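Local structure of cytochrome c, putative (1SP3) at residues D97-H102 against A125-N130; S159-P164 against N399-P404; K335-K340 against I346-Y351. The protein carries eight covalently bound c-type hemes and probably works as a respiratory oxidoreductase, reducing tetrathionate with electrons passed along the heme chain. All blocks are in the same frame, centred on the assembly; numbering follows the deposited sequence.

Interaction 1 (D97-H102 against A125-N130); sequences DCLICH and AKIAQN. With HEC (heme c), chain E.
Leu99 reaches from the heme-binding CXXCH motif to the helix 124-129 and packs its CD2 methyl against Ile127 CG2 at 4.0 Å, the two branched chains crossing at about a right angle. The same methyl lies 4.1 Å from Ala128 CA, so it rests on helix backbone as well as on a side chain. On the Ile127 side the touching branch is CG2, which lies opposite the backbone N; with chi1 at -68°, CG1 takes the position beside that N. No hydrogen bond joins the segments: the contact is a small, buried apolar seam, continued by Val18 of helix 15-34, which touches both Leu99 and Ala128. Behind Leu99 the motif holds its heme c by three points. Cys98 SG is bonded to CAB at 1.9 Å, Cys101 SG to CAC at 2.1 Å, and His102 NE2 binds the iron at 2.0 Å, with His190 as the other axial ligand. The His102 ring stands over the line from NB through the iron to ND, CD2 lying 3.0 Å from NB. Its rotation is held from behind by ND1, hydrogen-bonded to Gly132 O just beyond the helix segment. Ala128 touches a second heme, and Ile100 and Cys101 a third, so hemes border both the seam, at Ala128, and the motif. Further out, Asp97 caps the short turn of the motif: OD1 takes Ile100 N at 2.8 Å from above the carboxylate plane and Leu99 N more weakly, while OD2 is paired with Lys110 and Tyr108. The other segment is closed at its C-terminal end by Asn130, whose ND2 gives a nearly straight bond of 2.8 Å to Lys126 O; Asn130 N reaches that oxygen from the opposite face of the carbonyl plane.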
loop_
_atom_site.group_PDB
_atom_site.type_symbol
_atom_site.label_atom_id
_atom_site.label_comp_id
_atom_site.label_asym_id
_atom_site.label_seq_id
_atom_site.Cartn_x
_atom_site.Cartn_y
_atom_site.Cartn_z
ATOM N N ASP A 97 -5.630 -17.903 -6.516
ATOM C CA ASP A 97 -4.442 -18.481 -5.926
ATOM C C ASP A 97 -4.731 -18.796 -4.449
ATOM O O ASP A 97 -4.878 -17.884 -3.630
ATOM C CB ASP A 97 -3.257 -17.497 -6.139
ATOM C CG ASP A 97 -1.900 -18.050 -5.616
ATOM O OD1 ASP A 97 -1.864 -19.002 -4.746
ATOM O OD2 ASP A 97 -0.798 -17.559 -6.024
ATOM N N CYS A 98 -4.908 -20.070 -4.141
ATOM C CA CYS A 98 -5.206 -20.559 -2.807
ATOM C C CYS A 98 -3.992 -20.789 -2.043
ATOM O O CYS A 98 -4.066 -20.804 -0.850
ATOM C CB CYS A 98 -5.948 -21.909 -2.785
ATOM S SG CYS A 98 -7.497 -21.727 -3.623
ATOM N N LEU A 99 -2.859 -20.933 -2.706
ATOM C CA LEU A 99 -1.600 -21.231 -2.021
ATOM C C LEU A 99 -0.839 -20.047 -1.427
ATOM O O LEU A 99 -0.086 -20.226 -0.424
ATOM C CB LEU A 99 -0.691 -21.955 -3.015
ATOM C CG LEU A 99 -1.390 -23.161 -3.623
ATOM C CD1 LEU A 99 -0.503 -23.653 -4.808
ATOM C CD2 LEU A 99 -1.660 -24.286 -2.558
ATOM N N ILE A 100 -0.986 -18.870 -2.040
ATOM C CA ILE A 100 -0.191 -17.762 -1.587
ATOM C C ILE A 100 -0.504 -17.417 -0.087
ATOM O O ILE A 100 0.409 -17.122 0.697
ATOM C CB ILE A 100 -0.282 -16.568 -2.554
ATOM C CG1 ILE A 100 0.656 -15.396 -2.158
ATOM C CG2 ILE A 100 -1.697 -16.079 -2.668
ATOM C CD1 ILE A 100 2.021 -15.664 -2.585
ATOM N N CYS A 101 -1.748 -17.526 0.351
ATOM C CA CYS A 101 -2.019 -17.223 1.762
ATOM C C CYS A 101 -1.907 -18.415 2.679
ATOM O O CYS A 101 -1.845 -18.255 3.876
ATOM C CB CYS A 101 -3.405 -16.615 1.944
ATOM S SG CYS A 101 -3.551 -14.989 1.100
ATOM N N HIS A 102 -1.972 -19.596 2.120
ATOM C CA HIS A 102 -2.132 -20.826 2.923
ATOM C C HIS A 102 -0.938 -21.761 2.908
ATOM O O HIS A 102 -0.941 -22.731 3.645
ATOM C CB HIS A 102 -3.404 -21.566 2.479
ATOM C CG HIS A 102 -4.677 -20.849 2.883
ATOM N ND1 HIS A 102 -5.010 -20.622 4.198
ATOM C CD2 HIS A 102 -5.694 -20.334 2.157
ATOM C CE1 HIS A 102 -6.171 -19.992 4.278
ATOM N NE2 HIS A 102 -6.629 -19.840 3.050
ATOM N N ALA A 125 2.596 -30.231 -5.561
ATOM C CA ALA A 125 1.860 -31.219 -4.794
ATOM C C ALA A 125 2.143 -31.096 -3.314
ATOM O O ALA A 125 1.211 -30.989 -2.494
ATOM C CB ALA A 125 2.136 -32.672 -5.339
ATOM N N LYS A 126 3.423 -30.998 -2.996
ATOM C CA LYS A 126 3.926 -30.874 -1.618
ATOM C C LYS A 126 3.451 -29.607 -0.925
ATOM O O LYS A 126 2.971 -29.661 0.219
ATOM C CB LYS A 126 5.445 -30.945 -1.573
ATOM C CG LYS A 126 6.030 -31.224 -0.199
ATOM C CD LYS A 126 5.611 -32.653 0.334
ATOM C CE LYS A 126 5.759 -33.852 -0.710
ATOM N NZ LYS A 126 6.375 -35.114 -0.128
ATOM N N ILE A 127 3.519 -28.484 -1.632
ATOM C CA ILE A 127 2.936 -27.244 -1.117
ATOM C C ILE A 127 1.440 -27.451 -0.810
ATOM O O ILE A 127 0.993 -27.107 0.289
ATOM C CB ILE A 127 3.159 -26.117 -2.109
ATOM C CG1 ILE A 127 4.685 -25.796 -2.166
ATOM C CG2 ILE A 127 2.207 -24.891 -1.816
ATOM C CD1 ILE A 127 5.147 -24.850 -3.261
ATOM N N ALA A 128 0.678 -27.985 -1.772
ATOM C CA ALA A 128 -0.767 -28.189 -1.600
ATOM C C ALA A 128 -1.091 -29.062 -0.405
ATOM O O ALA A 128 -2.044 -28.784 0.273
ATOM C CB ALA A 128 -1.370 -28.843 -2.798
ATOM N N GLN A 129 -0.314 -30.130 -0.170
ATOM C CA GLN A 129 -0.576 -31.045 0.934
ATOM C C GLN A 129 -0.347 -30.398 2.281
ATOM O O GLN A 129 -1.015 -30.759 3.293
ATOM C CB GLN A 129 0.325 -32.261 0.826
ATOM C CG GLN A 129 -0.084 -33.204 -0.288
ATOM C CD GLN A 129 1.030 -34.150 -0.645
ATOM O OE1 GLN A 129 1.285 -34.368 -1.827
ATOM N NE2 GLN A 129 1.707 -34.714 0.378
ATOM N N ASN A 130 0.567 -29.426 2.313
ATOM C CA ASN A 130 0.900 -28.819 3.591
ATOM C C ASN A 130 0.193 -27.508 3.978
ATOM O O ASN A 130 0.525 -26.890 4.954
ATOM C CB ASN A 130 2.384 -28.701 3.687
ATOM C CG ASN A 130 3.025 -30.078 3.893
ATOM O OD1 ASN A 130 3.038 -30.549 5.019
ATOM N ND2 ASN A 130 3.460 -30.772 2.767
HETATM FE FE HEC E . -8.317 -18.894 2.790
HETATM C CHA HEC E . -9.410 -19.367 6.009
HETATM C CHB HEC E . -9.444 -22.043 2.085
HETATM C CHC HEC E . -7.612 -18.283 -0.475
HETATM C CHD HEC E . -6.837 -15.960 3.558
HETATM N NA HEC E . -9.226 -20.447 3.866
HETATM C C1A HEC E . -9.618 -20.410 5.172
HETATM C C2A HEC E . -10.304 -21.656 5.545
HETATM C C3A HEC E . -10.349 -22.401 4.455
HETATM C C4A HEC E . -9.676 -21.627 3.375
HETATM C CMA HEC E . -11.007 -23.816 4.325
HETATM C CAA HEC E . -10.901 -22.006 6.938
HETATM C CBA HEC E . -12.017 -20.974 7.297
HETATM C CGA HEC E . -13.069 -20.914 6.198
HETATM O O1A HEC E . -13.522 -22.045 5.892
HETATM O O2A HEC E . -13.475 -19.794 5.667
HETATM N NB HEC E . -8.503 -19.921 1.196
HETATM C C1B HEC E . -8.978 -21.192 1.080
HETATM C C2B HEC E . -8.986 -21.513 -0.323
HETATM C C3B HEC E . -8.503 -20.481 -0.996
HETATM C C4B HEC E . -8.164 -19.463 -0.076
HETATM C CMB HEC E . -9.438 -22.892 -0.919
HETATM C CAB HEC E . -8.363 -20.345 -2.557
HETATM C CBB HEC E . -9.412 -20.549 -3.416
HETATM N NC HEC E . -7.390 -17.340 1.700
HETATM C C1C HEC E . -7.170 -17.316 0.368
HETATM C C2C HEC E . -6.422 -16.121 0.031
HETATM C C3C HEC E . -6.199 -15.439 1.154
HETATM C C4C HEC E . -6.838 -16.223 2.227
HETATM C CMC HEC E . -5.996 -15.768 -1.411
HETATM C CAC HEC E . -5.403 -14.095 1.398
HETATM C CBC HEC E . -5.417 -13.003 0.610
HETATM N ND HEC E . -8.164 -17.856 4.483
HETATM C C1D HEC E . -7.479 -16.636 4.571
HETATM C C2D HEC E . -7.552 -16.179 5.903
HETATM C C3D HEC E . -8.417 -17.212 6.631
HETATM C C4D HEC E . -8.696 -18.229 5.697
HETATM C CMD HEC E . -6.957 -14.851 6.521
HETATM C CAD HEC E . -8.804 -17.230 8.112
HETATM C CBD HEC E . -7.557 -17.724 8.844
HETATM C CGD HEC E . -7.635 -17.728 10.356
HETATM O O1D HEC E . -6.549 -17.814 11.001
HETATM O O2D HEC E . -8.771 -17.646 10.898
#

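Interaction 2 (S159-P164 against N399-P404); sequences SSMAYP and NHMVSP. With HEC (heme c), chain G.
Met161 points its terminal methyl into the corner between His400 and Met401: CE lies 3.8 Å from His400 CB and 3.8 Å from Met401 CG. It gets there by folding, since a turn at CB-CG (chi2 -63°) and another at the thioether swing the methyl out of line with the start of the chain. Met161 thus stands at about a right angle to His400, while Met401 runs extended beyond CG and offers a methylene rather than its sulfur. Phe144 and Met172 also touch Met161, making its surroundings largely apolar. The His400 ring turns away from this methyl toward the heme, where NE2 binds the iron at 2.1 Å. It stands over the NA-Fe-NC line, with CE1 3.0 Å from NA and CD2 3.0 Å from NC. Asn399 CB lies 3.8 Å above one ring face, displaced toward its rim, and the amide lies nearly flat over the outer rim of pyrrole D, on the same heme face as His400, with OD1 3.3 Å from CAD. That oxygen also accepts from Gln233 NE2. With an alanine in place of Asn399, Gln233 NE2 would probably lose this carbonyl mate and the heme face near CAD its amide cover. The backbone is pinned too: Asp156 OD1 accepts from both Asn399 N and His400 N, and Asp169 OD2 from Met401 N. His185, of the CXXCH motif that binds this heme, holds the iron from the other axial position, so the site has the bis-histidine ligation familiar from multiheme cytochromes c, its second histidine coming from far along the chain.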
loop_
_atom_site.group_PDB
_atom_site.type_symbol
_atom_site.label_atom_id
_atom_site.label_comp_id
_atom_site.label_asym_id
_atom_site.label_seq_id
_atom_site.Cartn_x
_atom_site.Cartn_y
_atom_site.Cartn_z
ATOM N N SER A 159 10.334 -6.802 5.646
ATOM C CA SER A 159 10.633 -8.241 5.569
ATOM C C SER A 159 10.887 -8.842 6.938
ATOM O O SER A 159 10.723 -10.034 7.126
ATOM C CB SER A 159 11.869 -8.510 4.709
ATOM O OG SER A 159 12.668 -7.332 4.709
ATOM N N SER A 160 11.286 -8.031 7.888
ATOM C CA SER A 160 11.525 -8.538 9.220
ATOM C C SER A 160 10.225 -8.750 10.018
ATOM O O SER A 160 10.285 -9.303 11.109
ATOM C CB SER A 160 12.350 -7.528 9.976
ATOM O OG SER A 160 11.473 -6.867 10.863
ATOM N N MET A 161 9.060 -8.307 9.498
ATOM C CA MET A 161 7.778 -8.514 10.167
ATOM C C MET A 161 7.432 -9.978 10.040
ATOM O O MET A 161 6.445 -10.418 10.627
ATOM C CB MET A 161 6.608 -7.710 9.559
ATOM C CG MET A 161 6.629 -6.163 9.612
ATOM S SD MET A 161 6.605 -5.461 11.248
ATOM C CE MET A 161 5.401 -4.373 11.097
ATOM N N ALA A 162 8.208 -10.753 9.281
ATOM C CA ALA A 162 8.018 -12.196 9.335
ATOM C C ALA A 162 8.191 -12.807 10.755
ATOM O O ALA A 162 7.444 -13.743 11.126
ATOM C CB ALA A 162 9.008 -12.916 8.340
ATOM N N TYR A 163 9.225 -12.364 11.485
ATOM C CA TYR A 163 9.470 -12.806 12.879
ATOM C C TYR A 163 10.122 -11.619 13.552
ATOM O O TYR A 163 11.325 -11.633 13.721
ATOM C CB TYR A 163 10.448 -14.024 12.946
ATOM C CG TYR A 163 9.866 -15.263 12.320
ATOM C CD1 TYR A 163 10.018 -15.512 10.938
ATOM C CD2 TYR A 163 9.119 -16.159 13.093
ATOM C CE1 TYR A 163 9.418 -16.635 10.349
ATOM C CE2 TYR A 163 8.530 -17.276 12.522
ATOM C CZ TYR A 163 8.687 -17.500 11.172
ATOM O OH TYR A 163 8.097 -18.606 10.661
ATOM N N PRO A 164 9.383 -10.551 13.868
ATOM C CA PRO A 164 10.063 -9.322 14.292
ATOM C C PRO A 164 10.330 -9.383 15.798
ATOM O O PRO A 164 9.734 -10.247 16.460
ATOM C CB PRO A 164 9.010 -8.236 14.026
ATOM C CG PRO A 164 7.739 -8.929 14.227
ATOM C CD PRO A 164 7.913 -10.387 13.800
ATOM N N ASN A 399 0.263 2.430 10.393
ATOM C CA ASN A 399 -0.488 1.722 11.401
ATOM C C ASN A 399 0.243 0.630 12.148
ATOM O O ASN A 399 -0.300 0.149 13.165
ATOM C CB ASN A 399 -1.792 1.109 10.819
ATOM C CG ASN A 399 -2.786 2.189 10.365
ATOM O OD1 ASN A 399 -3.498 2.822 11.154
ATOM N ND2 ASN A 399 -2.829 2.374 9.071
ATOM N N HIS A 400 1.389 0.200 11.644
ATOM C CA HIS A 400 2.161 -0.926 12.198
ATOM C C HIS A 400 3.475 -0.435 12.823
ATOM O O HIS A 400 3.736 0.751 12.741
ATOM C CB HIS A 400 2.327 -2.059 11.178
ATOM C CG HIS A 400 1.038 -2.369 10.485
ATOM N ND1 HIS A 400 0.619 -1.685 9.353
ATOM C CD2 HIS A 400 0.009 -3.179 10.839
ATOM C CE1 HIS A 400 -0.600 -2.096 9.022
ATOM N NE2 HIS A 400 -0.986 -3.009 9.895
ATOM N N MET A 401 4.276 -1.344 13.434
ATOM C CA MET A 401 5.469 -0.966 14.163
ATOM C C MET A 401 5.157 -0.158 15.439
ATOM O O MET A 401 5.958 0.691 15.878
ATOM C CB MET A 401 6.494 -0.199 13.291
ATOM C CG MET A 401 7.047 -1.045 12.108
ATOM S SD MET A 401 8.284 -0.209 10.992
ATOM C CE MET A 401 8.795 -1.691 10.059
ATOM N N VAL A 402 4.064 -0.465 16.089
ATOM C CA VAL A 402 3.854 0.205 17.355
ATOM C C VAL A 402 5.104 -0.119 18.232
ATOM O O VAL A 402 5.539 -1.267 18.298
ATOM C CB VAL A 402 2.531 -0.223 18.014
ATOM C CG1 VAL A 402 2.475 0.281 19.506
ATOM C CG2 VAL A 402 1.283 0.308 17.159
ATOM N N SER A 403 5.740 0.916 18.797
ATOM C CA SER A 403 6.962 0.745 19.599
ATOM C C SER A 403 6.588 0.453 21.063
ATOM O O SER A 403 5.456 0.791 21.463
ATOM C CB SER A 403 7.719 2.070 19.580
ATOM O OG SER A 403 8.180 2.250 18.272
ATOM N N PRO A 404 7.526 -0.084 21.884
ATOM C CA PRO A 404 7.245 -0.196 23.339
ATOM C C PRO A 404 6.856 1.122 23.919
ATOM O O PRO A 404 7.224 2.144 23.334
ATOM C CB PRO A 404 8.578 -0.662 23.963
ATOM C CG PRO A 404 9.298 -1.360 22.870
ATOM C CD PRO A 404 8.867 -0.625 21.520
HETATM FE FE HEC G . -2.703 -4.129 9.642
HETATM C CHA HEC G . -4.209 -1.363 8.293
HETATM C CHB HEC G . -1.864 -5.172 6.567
HETATM C CHC HEC G . -0.904 -6.770 11.064
HETATM C CHD HEC G . -3.699 -3.193 12.749
HETATM N NA HEC G . -2.922 -3.391 7.729
HETATM C C1A HEC G . -3.624 -2.259 7.411
HETATM C C2A HEC G . -3.634 -2.129 5.995
HETATM C C3A HEC G . -2.973 -3.172 5.506
HETATM C C4A HEC G . -2.496 -3.971 6.618
HETATM C CMA HEC G . -2.702 -3.466 4.019
HETATM C CAA HEC G . -4.274 -0.948 5.237
HETATM C CBA HEC G . -3.165 0.149 5.223
HETATM C CGA HEC G . -3.684 1.241 4.293
HETATM O O1A HEC G . -3.746 0.958 3.049
HETATM O O2A HEC G . -4.057 2.377 4.765
HETATM N NB HEC G . -1.651 -5.662 8.997
HETATM C C1B HEC G . -1.434 -5.919 7.640
HETATM C C2B HEC G . -0.557 -7.054 7.517
HETATM C C3B HEC G . -0.273 -7.475 8.766
HETATM C C4B HEC G . -0.962 -6.639 9.702
HETATM C CMB HEC G . -0.056 -7.655 6.167
HETATM C CAB HEC G . 0.681 -8.660 9.162
HETATM C CBB HEC G . 2.007 -8.590 8.771
HETATM N NC HEC G . -2.344 -4.858 11.544
HETATM C C1C HEC G . -1.640 -5.985 11.874
HETATM C C2C HEC G . -1.758 -6.179 13.264
HETATM C C3C HEC G . -2.532 -5.169 13.733
HETATM C C4C HEC G . -2.915 -4.348 12.645
HETATM C CMC HEC G . -1.065 -7.405 13.971
HETATM C CAC HEC G . -3.050 -4.922 15.205
HETATM C CBC HEC G . -2.168 -5.035 16.271
HETATM N ND HEC G . -3.773 -2.569 10.407
HETATM C C1D HEC G . -4.073 -2.325 11.740
HETATM C C2D HEC G . -4.810 -1.089 11.917
HETATM C C3D HEC G . -5.015 -0.582 10.567
HETATM C C4D HEC G . -4.291 -1.511 9.679
HETATM C CMD HEC G . -5.368 -0.392 13.247
HETATM C CAD HEC G . -5.793 0.723 10.168
HETATM C CBD HEC G . -7.061 0.166 9.494
HETATM C CGD HEC G . -8.199 -0.136 10.447
HETATM O O1D HEC G . -9.255 -0.556 9.962
HETATM O O2D HEC G . -8.103 0.139 11.689
#

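Interaction 3 (K335-K340 against I346-Y351); sequences KQIYDK and ITPKTY
Ile346 lies across the end of strand 325-339, and its side chain climbs over the strand backbone atom by atom. CB sits 3.7 Å from Ile337 O. CG1, placed opposite the carbonyl carbon (chi1 -68°), passes 3.4 Å from Asp339 N, and at the tip CD1 comes to 3.3 Å from that same nitrogen and 4.0 Å from Ile337 CG1, with Asp339 CB also against it. The methyl therefore lies in the angle between the Ile337 side chain and the peptide joining Tyr338 to Asp339. Beside this packing the backbones meet in an antiparallel pairing: Ile346 N donates to Ile337 O at 3.1 Å and 171°, carrying on the hairpin formed by strands 325-339 and 344-345. A water ties the pair further, donating to Ile337 O and, at 2.6 Å, to Ile346 O, and accepting from Gln336 NE2 at 2.9 Å. Ile337 O is thus gripped twice, and Gln336 is brought into the junction; its NE2 also makes a weak bond to Asn61 O. Ile337 CG2 turns to Pro348 CG at 3.9 Å, the two side chains sliding past each other in opposite senses. At the hairpin turn Asp339 OD1 accepts from Leu342 N and from Ser384 OG. On its other edge strand 325-339 pairs with strand 387-397, through Gln336 with Ala390 and Tyr338 with Asp388, while helix 362-372 packs against the apolar residues, Trp362 on Ile337 and Met370 on Ile346.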
loop_
_atom_site.group_PDB
_atom_site.type_symbol
_atom_site.label_atom_id
_atom_site.label_comp_id
_atom_site.label_asym_id
_atom_site.label_seq_id
_atom_site.Cartn_x
_atom_site.Cartn_y
_atom_site.Cartn_z
ATOM N N LYS A 335 8.540 12.921 -9.335
ATOM C CA LYS A 335 8.101 13.498 -10.617
ATOM C C LYS A 335 7.775 12.398 -11.567
ATOM O O LYS A 335 8.479 11.382 -11.637
ATOM C CB LYS A 335 9.186 14.319 -11.286
ATOM C CG LYS A 335 9.609 15.600 -10.498
ATOM C CD LYS A 335 9.996 16.726 -11.408
ATOM C CE LYS A 335 11.444 16.908 -11.435
ATOM N NZ LYS A 335 11.852 17.546 -12.758
ATOM N N GLN A 336 6.727 12.608 -12.343
ATOM C CA GLN A 336 6.282 11.564 -13.264
ATOM C C GLN A 336 5.604 12.132 -14.495
ATOM O O GLN A 336 5.300 13.328 -14.591
ATOM C CB GLN A 336 5.389 10.587 -12.510
ATOM C CG GLN A 336 3.964 11.106 -12.293
ATOM C CD GLN A 336 3.228 10.212 -11.278
ATOM O OE1 GLN A 336 3.513 10.199 -10.056
ATOM N NE2 GLN A 336 2.291 9.498 -11.773
ATOM N N ILE A 337 5.369 11.270 -15.450
ATOM C CA ILE A 337 5.062 11.703 -16.800
ATOM C C ILE A 337 3.603 12.110 -16.990
ATOM O O ILE A 337 2.690 11.467 -16.505
ATOM C CB ILE A 337 5.454 10.568 -17.801
ATOM C CG1 ILE A 337 5.272 11.047 -19.282
ATOM C CG2 ILE A 337 4.676 9.236 -17.505
ATOM C CD1 ILE A 337 5.792 10.027 -20.383
ATOM N N TYR A 338 3.416 13.243 -17.678
ATOM C CA TYR A 338 2.128 13.793 -17.953
ATOM C C TYR A 338 2.016 14.259 -19.434
ATOM O O TYR A 338 2.988 14.583 -20.086
ATOM C CB TYR A 338 1.729 14.909 -16.921
ATOM C CG TYR A 338 2.221 16.305 -17.226
ATOM C CD1 TYR A 338 1.429 17.230 -17.925
ATOM C CD2 TYR A 338 3.486 16.706 -16.798
ATOM C CE1 TYR A 338 1.924 18.565 -18.208
ATOM C CE2 TYR A 338 3.973 17.990 -17.061
ATOM C CZ TYR A 338 3.209 18.899 -17.764
ATOM O OH TYR A 338 3.763 20.162 -17.973
ATOM N N ASP A 339 0.810 14.238 -19.942
ATOM C CA ASP A 339 0.509 14.717 -21.302
ATOM C C ASP A 339 0.521 16.252 -21.334
ATOM O O ASP A 339 -0.333 16.905 -20.724
ATOM C CB ASP A 339 -0.868 14.220 -21.672
ATOM C CG ASP A 339 -1.189 14.443 -23.130
ATOM O OD1 ASP A 339 -1.256 15.648 -23.572
ATOM O OD2 ASP A 339 -1.429 13.459 -23.859
ATOM N N LYS A 340 1.473 16.812 -22.066
ATOM C CA LYS A 340 1.768 18.262 -22.010
ATOM C C LYS A 340 0.640 19.069 -22.614
ATOM O O LYS A 340 0.486 20.244 -22.292
ATOM C CB LYS A 340 3.073 18.588 -22.768
ATOM C CG LYS A 340 3.395 20.047 -22.763
ATOM C CD LYS A 340 4.700 20.322 -22.040
ATOM C CE LYS A 340 5.494 21.564 -22.569
ATOM N NZ LYS A 340 5.370 21.888 -24.051
ATOM N N ILE A 346 -0.147 10.521 -17.311
ATOM C CA ILE A 346 -0.152 9.412 -18.224
ATOM C C ILE A 346 0.161 8.144 -17.507
ATOM O O ILE A 346 0.943 8.195 -16.579
ATOM C CB ILE A 346 0.946 9.626 -19.234
ATOM C CG1 ILE A 346 0.553 10.827 -20.108
ATOM C CG2 ILE A 346 1.309 8.273 -19.996
ATOM C CD1 ILE A 346 1.701 11.246 -21.094
ATOM N N THR A 347 -0.428 7.031 -17.964
ATOM C CA THR A 347 -0.196 5.737 -17.410
ATOM C C THR A 347 0.621 5.039 -18.452
ATOM O O THR A 347 0.053 4.566 -19.424
ATOM C CB THR A 347 -1.537 4.970 -17.224
ATOM O OG1 THR A 347 -2.262 5.015 -18.460
ATOM C CG2 THR A 347 -2.474 5.687 -16.226
ATOM N N PRO A 348 1.933 5.002 -18.317
ATOM C CA PRO A 348 2.780 4.514 -19.415
ATOM C C PRO A 348 3.054 3.021 -19.311
ATOM O O PRO A 348 2.923 2.466 -18.256
ATOM C CB PRO A 348 4.073 5.297 -19.228
ATOM C CG PRO A 348 4.174 5.357 -17.778
ATOM C CD PRO A 348 2.753 5.506 -17.214
ATOM N N LYS A 349 3.422 2.420 -20.429
ATOM C CA LYS A 349 3.880 1.072 -20.420
ATOM C C LYS A 349 5.374 1.045 -20.030
ATOM O O LYS A 349 6.209 1.613 -20.725
ATOM C CB LYS A 349 3.611 0.419 -21.823
ATOM C CG LYS A 349 4.150 -1.066 -21.946
ATOM C CD LYS A 349 3.660 -1.625 -23.302
ATOM C CE LYS A 349 3.738 -3.124 -23.402
ATOM N NZ LYS A 349 2.637 -3.803 -22.722
ATOM N N THR A 350 5.721 0.438 -18.896
ATOM C CA THR A 350 7.113 0.355 -18.544
ATOM C C THR A 350 7.566 -1.039 -18.795
ATOM O O THR A 350 8.695 -1.255 -19.203
ATOM C CB THR A 350 7.350 0.664 -17.052
ATOM O OG1 THR A 350 6.534 -0.208 -16.259
ATOM C CG2 THR A 350 6.985 2.151 -16.666
ATOM N N TYR A 351 6.685 -1.996 -18.566
ATOM C CA TYR A 351 7.044 -3.399 -18.658
ATOM C C TYR A 351 6.782 -3.955 -20.067
ATOM O O TYR A 351 5.812 -3.585 -20.715
ATOM C CB TYR A 351 6.230 -4.226 -17.645
ATOM C CG TYR A 351 6.567 -5.690 -17.748
ATOM C CD1 TYR A 351 7.802 -6.141 -17.283
ATOM C CD2 TYR A 351 5.704 -6.610 -18.396
ATOM C CE1 TYR A 351 8.173 -7.482 -17.403
ATOM C CE2 TYR A 351 6.048 -7.971 -18.512
ATOM C CZ TYR A 351 7.282 -8.390 -18.006
ATOM O OH TYR A 351 7.714 -9.715 -18.078
HETATM O O HOH W 1 2.338 9.354 -14.695
#

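How the interactions relate
From the N terminus, interaction 1 comes first: it closes a short, mostly irregular loop between the CXXCH turn at 97-102 and helix 124-129, and is complete before the others begin. Interaction 2 then opens at 159-164 and closes only at 399-404, bringing a loop of the N-terminal heme region to the loop that follows strand 387-397. Interaction 3 is nested inside that long excursion, a local hairpin closure at the end of strand 325-339. None touches another: the centres of interactions 1 and 2 are about 25 Å apart, and interactions 2 and 3 lie on opposite sides of the chain's centre. The first two border hemes; the third ties the end of strand 325-339, in the mixed sheet, to the loop before helix 356-359.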